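Local coordinates for flagellar hook-associated protein (Burkholderia pseudomallei, PDB 4UT1) that probably serves as a structural component of the bacterial flagellum, forming part of the junction between the hook and the filament, at residues A343-Q348 / S421-P426; A354-S359 / L410-T415. All blocks are in the same frame, centred on the assembly; numbering follows the deposited sequence.

Contacts 1 and 2 lie about 10 Å apart, centre to centre, in the D2-like domain of FlgK. Each pairs an edge strand with its antiparallel neighbour: 343-346 with 421-425 in a five-stranded sheet, and 356-360 with 408-412 in a three-stranded one. Along the chain contact 1 encloses contact 2, and the short connections 347-355 and 413-420 lead between their strands. The sheets pack face to face through V344, F422 and V424 on one side and L356, V358 and L412 on the other, where F422 CB lies 3.5 Å from L356 CD2. Contact 1 thus joins the first and last strands of this all-beta unit, and contact 2 the next strands inward.

Contact 1 (A343-Q348 / S421-P426); sequences AVYANQ and SFTVLP. With EDO (1,2-ethanediol), chain L.
A343 and L425 face each other as a hydrogen-bonded pair, and the backbone bonding of the two antiparallel strands runs from there to N347. A343 N donates to L425 O at 2.9 Å, while the return bond from L425 N to A343 O is 2.8 Å long. Y345 and T423 form the second such pair; Y345 N donates to T423 O, and T423 N to Y345 O at 2.7 Å. N347 N to S421 O continues the ladder past the end of strand 343-346. Between these rungs, V344 CA and F422 CA each direct a C-H toward a carbonyl oxygen of the facing strand, T423 O and Y345 O respectively.

Strand 343-346 is the edge of a five-stranded antiparallel sheet in the D2-like domain, with 421-425 next in. The nonpolar contacts fall on both faces. On one, A346 CB rests 3.8 Å from F422 CE2, and V344 CG1 approaches F422 CB; this face turns to the three-stranded sheet. On the other, the Y345 ring receives L425 CD1 at its edge, 3.9 Å from CE2. With CG anti to the carbonyl carbon (chi1 -58°), the ring leans back along its strand toward the L425 end.

Polar side chains gather at the N347 end. One water accepts from N347 ND2, donates to T423 OG1 and bonds S421 OG at 2.8 Å, joining three side chains. T423 OG1 also bonds S255 O, and N347 OD1 is held by N349 N. An ethanediol, probably from the crystallisation liquor, accepts from V344 N through O1 (3.1 Å) and lies obliquely against the Y345 ring.

Contact 2 (A354-S359 / L410-T415); sequences ATLSVS and LSLSST. With EDO (1,2-ethanediol), chain T.
S357 and S411 form the hydrogen-bonded pair of the antiparallel strand segments 356-359 and 410-412, whose N-to-C directions make an angle of 160°, with S357 N to S411 O and S411 N to S357 O both 2.9 Å long and nearly straight. Beyond the strand ends, S413 N bonds T355 O.

L356, V358, L410 and L412 share one face. L356 has CG anti to its own N (chi1 175°), and its CD1 reaches the neighbouring strand, 3.7 Å from L412 CG and also touching L410 CB. V358 and L410 lie alongside each other, CG2 against CD2 at 3.9 Å. This face lies against the five-stranded sheet, while M403 of strand 402-405 adjoins L410 and L412.

The serines S357 and S411 occupy the other face, beside an ethanediol probably from the crystallisation liquor; S359 OG bonds its O2 only weakly. Where the strands run out, T355 OG1 and S413 OG meet in a 3.0 Å hydrogen bond, and A354 CB lies against S414 O. The strand pair is thus amphipathic: aliphatic branches face the domain interior, and small hydroxyl side chains line a face accessible to solvent-borne molecules.

Contact 1 (A343-Q348 / S421-P426)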
# COMPACT_ATOMS: atom_id res chain seq x y z
N ALA A 343 4.95 -8.76 1.94
CA ALA A 343 6.16 -9.19 2.60
C ALA A 343 5.85 -9.45 4.06
O ALA A 343 5.16 -8.64 4.70
CB ALA A 343 7.27 -8.14 2.46
N VAL A 344 6.34 -10.57 4.58
CA VAL A 344 6.15 -10.91 5.98
C VAL A 344 7.48 -11.35 6.60
O VAL A 344 8.18 -12.20 6.07
CB VAL A 344 5.11 -12.03 6.17
CG1 VAL A 344 4.88 -12.30 7.65
CG2 VAL A 344 3.80 -11.67 5.47
N TYR A 345 7.83 -10.71 7.71
CA TYR A 345 9.01 -11.10 8.49
C TYR A 345 8.61 -11.57 9.88
O TYR A 345 7.92 -10.85 10.59
CB TYR A 345 9.99 -9.94 8.65
CG TYR A 345 10.50 -9.35 7.36
CD1 TYR A 345 11.39 -10.05 6.58
CD2 TYR A 345 10.08 -8.10 6.94
CE1 TYR A 345 11.86 -9.52 5.40
CE2 TYR A 345 10.54 -7.56 5.76
CZ TYR A 345 11.44 -8.28 5.00
OH TYR A 345 11.91 -7.76 3.83
N ALA A 346 9.08 -12.75 10.28
CA ALA A 346 8.97 -13.14 11.68
C ALA A 346 9.99 -12.31 12.47
O ALA A 346 11.15 -12.21 12.09
CB ALA A 346 9.22 -14.62 11.85
N ASN A 347 9.52 -11.63 13.52
CA ASN A 347 10.40 -10.78 14.31
C ASN A 347 11.52 -11.63 14.89
O ASN A 347 11.30 -12.78 15.26
CB ASN A 347 9.60 -10.07 15.42
CG ASN A 347 10.43 -9.04 16.17
OD1 ASN A 347 11.34 -9.39 16.92
ND2 ASN A 347 10.09 -7.77 16.00
N GLN A 348 12.73 -11.08 14.94
CA GLN A 348 13.88 -11.85 15.38
C GLN A 348 13.78 -12.23 16.86
O GLN A 348 14.48 -13.13 17.32
CB GLN A 348 15.18 -11.08 15.12
CG GLN A 348 15.58 -11.02 13.65
CD GLN A 348 15.90 -12.39 13.06
OE1 GLN A 348 15.03 -13.27 12.99
NE2 GLN A 348 17.15 -12.58 12.65
N SER A 421 5.88 -11.78 17.20
CA SER A 421 5.40 -10.71 16.34
C SER A 421 5.82 -10.98 14.89
O SER A 421 6.85 -11.61 14.66
CB SER A 421 5.96 -9.35 16.79
OG SER A 421 5.47 -8.29 16.00
N PHE A 422 5.00 -10.52 13.94
CA PHE A 422 5.31 -10.60 12.51
C PHE A 422 5.14 -9.24 11.83
O PHE A 422 4.11 -8.58 11.97
CB PHE A 422 4.42 -11.64 11.81
CG PHE A 422 4.56 -13.02 12.38
CD1 PHE A 422 3.86 -13.39 13.52
CD2 PHE A 422 5.39 -13.95 11.78
CE1 PHE A 422 4.00 -14.66 14.06
CE2 PHE A 422 5.54 -15.21 12.31
CZ PHE A 422 4.84 -15.57 13.45
N THR A 423 6.16 -8.82 11.09
CA THR A 423 6.02 -7.60 10.32
C THR A 423 5.27 -7.91 9.05
O THR A 423 5.59 -8.86 8.34
CB THR A 423 7.37 -6.97 9.99
OG1 THR A 423 8.07 -6.75 11.20
CG2 THR A 423 7.16 -5.63 9.26
N VAL A 424 4.26 -7.11 8.77
CA VAL A 424 3.43 -7.34 7.61
C VAL A 424 3.47 -6.10 6.74
O VAL A 424 3.02 -5.03 7.15
CB VAL A 424 1.99 -7.66 7.98
CG1 VAL A 424 1.14 -7.82 6.72
CG2 VAL A 424 1.95 -8.92 8.83
N LEU A 425 4.03 -6.27 5.54
CA LEU A 425 4.19 -5.17 4.58
C LEU A 425 3.42 -5.53 3.32
O LEU A 425 3.99 -6.09 2.38
CB LEU A 425 5.68 -4.94 4.26
CG LEU A 425 6.68 -4.81 5.41
CD1 LEU A 425 8.10 -4.62 4.87
CD2 LEU A 425 6.32 -3.64 6.32
N PRO A 426 2.11 -5.25 3.31
CA PRO A 426 1.27 -5.73 2.22
C PRO A 426 1.55 -5.07 0.88
O PRO A 426 1.31 -5.72 -0.14
CB PRO A 426 -0.15 -5.38 2.70
CG PRO A 426 -0.01 -5.23 4.22
CD PRO A 426 1.33 -4.59 4.37
C1 EDO L . 9.49 -11.45 3.30
O1 EDO L . 8.29 -11.93 2.66
C2 EDO L . 10.72 -11.67 2.44
O2 EDO L . 11.07 -13.05 2.35
O HOH W 1 7.52 -7.64 14.18

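Contact 2 (A354-S359 / L410-T415)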
# COMPACT_ATOMS: atom_id res chain seq x y z
N ALA A 354 6.01 -20.38 14.41
CA ALA A 354 4.93 -20.22 13.44
C ALA A 354 5.38 -19.34 12.27
O ALA A 354 6.29 -18.52 12.41
CB ALA A 354 3.70 -19.63 14.11
N THR A 355 4.73 -19.55 11.12
CA THR A 355 4.95 -18.76 9.92
C THR A 355 3.64 -18.08 9.51
O THR A 355 2.56 -18.62 9.70
CB THR A 355 5.44 -19.63 8.74
OG1 THR A 355 4.50 -20.67 8.49
CG2 THR A 355 6.79 -20.24 9.04
N LEU A 356 3.75 -16.88 8.96
CA LEU A 356 2.57 -16.12 8.59
C LEU A 356 2.56 -15.80 7.11
O LEU A 356 3.58 -15.45 6.53
CB LEU A 356 2.50 -14.82 9.40
CG LEU A 356 1.39 -13.83 9.07
CD1 LEU A 356 -0.01 -14.38 9.45
CD2 LEU A 356 1.66 -12.52 9.78
N SER A 357 1.39 -15.95 6.49
CA SER A 357 1.20 -15.51 5.12
C SER A 357 -0.01 -14.59 5.11
O SER A 357 -0.91 -14.73 5.94
CB SER A 357 1.00 -16.70 4.18
OG SER A 357 -0.13 -17.46 4.54
N VAL A 358 -0.02 -13.62 4.20
CA VAL A 358 -1.03 -12.57 4.20
C VAL A 358 -1.56 -12.34 2.78
O VAL A 358 -0.79 -12.39 1.83
CB VAL A 358 -0.47 -11.25 4.77
CG1 VAL A 358 -1.54 -10.17 4.81
CG2 VAL A 358 0.12 -11.47 6.17
N SER A 359 -2.86 -12.11 2.65
CA SER A 359 -3.41 -11.67 1.37
C SER A 359 -4.44 -10.58 1.59
O SER A 359 -4.78 -10.25 2.73
CB SER A 359 -4.02 -12.85 0.61
OG SER A 359 -5.11 -13.41 1.33
N LEU A 410 -5.11 -13.10 7.26
CA LEU A 410 -3.87 -13.51 7.91
C LEU A 410 -3.93 -14.99 8.27
O LEU A 410 -4.84 -15.42 8.99
CB LEU A 410 -3.60 -12.64 9.14
CG LEU A 410 -3.48 -11.14 8.87
CD1 LEU A 410 -4.54 -10.36 9.63
CD2 LEU A 410 -2.08 -10.65 9.24
N SER A 411 -2.98 -15.75 7.76
CA SER A 411 -2.95 -17.18 7.99
C SER A 411 -1.64 -17.66 8.59
O SER A 411 -0.57 -17.44 8.03
CB SER A 411 -3.24 -17.91 6.68
OG SER A 411 -4.57 -17.63 6.30
N LEU A 412 -1.73 -18.34 9.73
CA LEU A 412 -0.57 -18.84 10.44
C LEU A 412 -0.49 -20.36 10.36
O LEU A 412 -1.51 -21.03 10.32
CB LEU A 412 -0.60 -18.39 11.89
CG LEU A 412 -0.48 -16.88 12.08
CD1 LEU A 412 -1.59 -16.37 12.98
CD2 LEU A 412 0.89 -16.51 12.64
N SER A 413 0.72 -20.90 10.33
CA SER A 413 0.90 -22.35 10.24
C SER A 413 0.62 -23.03 11.59
O SER A 413 0.38 -24.23 11.66
CB SER A 413 2.32 -22.67 9.78
OG SER A 413 3.26 -22.25 10.74
N SER A 414 0.66 -22.24 12.65
CA SER A 414 0.30 -22.69 13.99
C SER A 414 0.16 -21.46 14.87
O SER A 414 0.41 -20.33 14.43
CB SER A 414 1.35 -23.65 14.56
OG SER A 414 2.64 -23.05 14.63
N THR A 415 -0.28 -21.66 16.11
CA THR A 415 -0.36 -20.59 17.09
C THR A 415 1.04 -20.22 17.57
O THR A 415 1.82 -21.10 17.96
CB THR A 415 -1.25 -21.00 18.28
OG1 THR A 415 -2.51 -21.46 17.79
CG2 THR A 415 -1.48 -19.82 19.22
C1 EDO T . -2.66 -16.65 3.04
O1 EDO T . -2.48 -15.81 1.90
C2 EDO T . -4.09 -16.50 3.52
O2 EDO T . -4.24 -15.21 4.13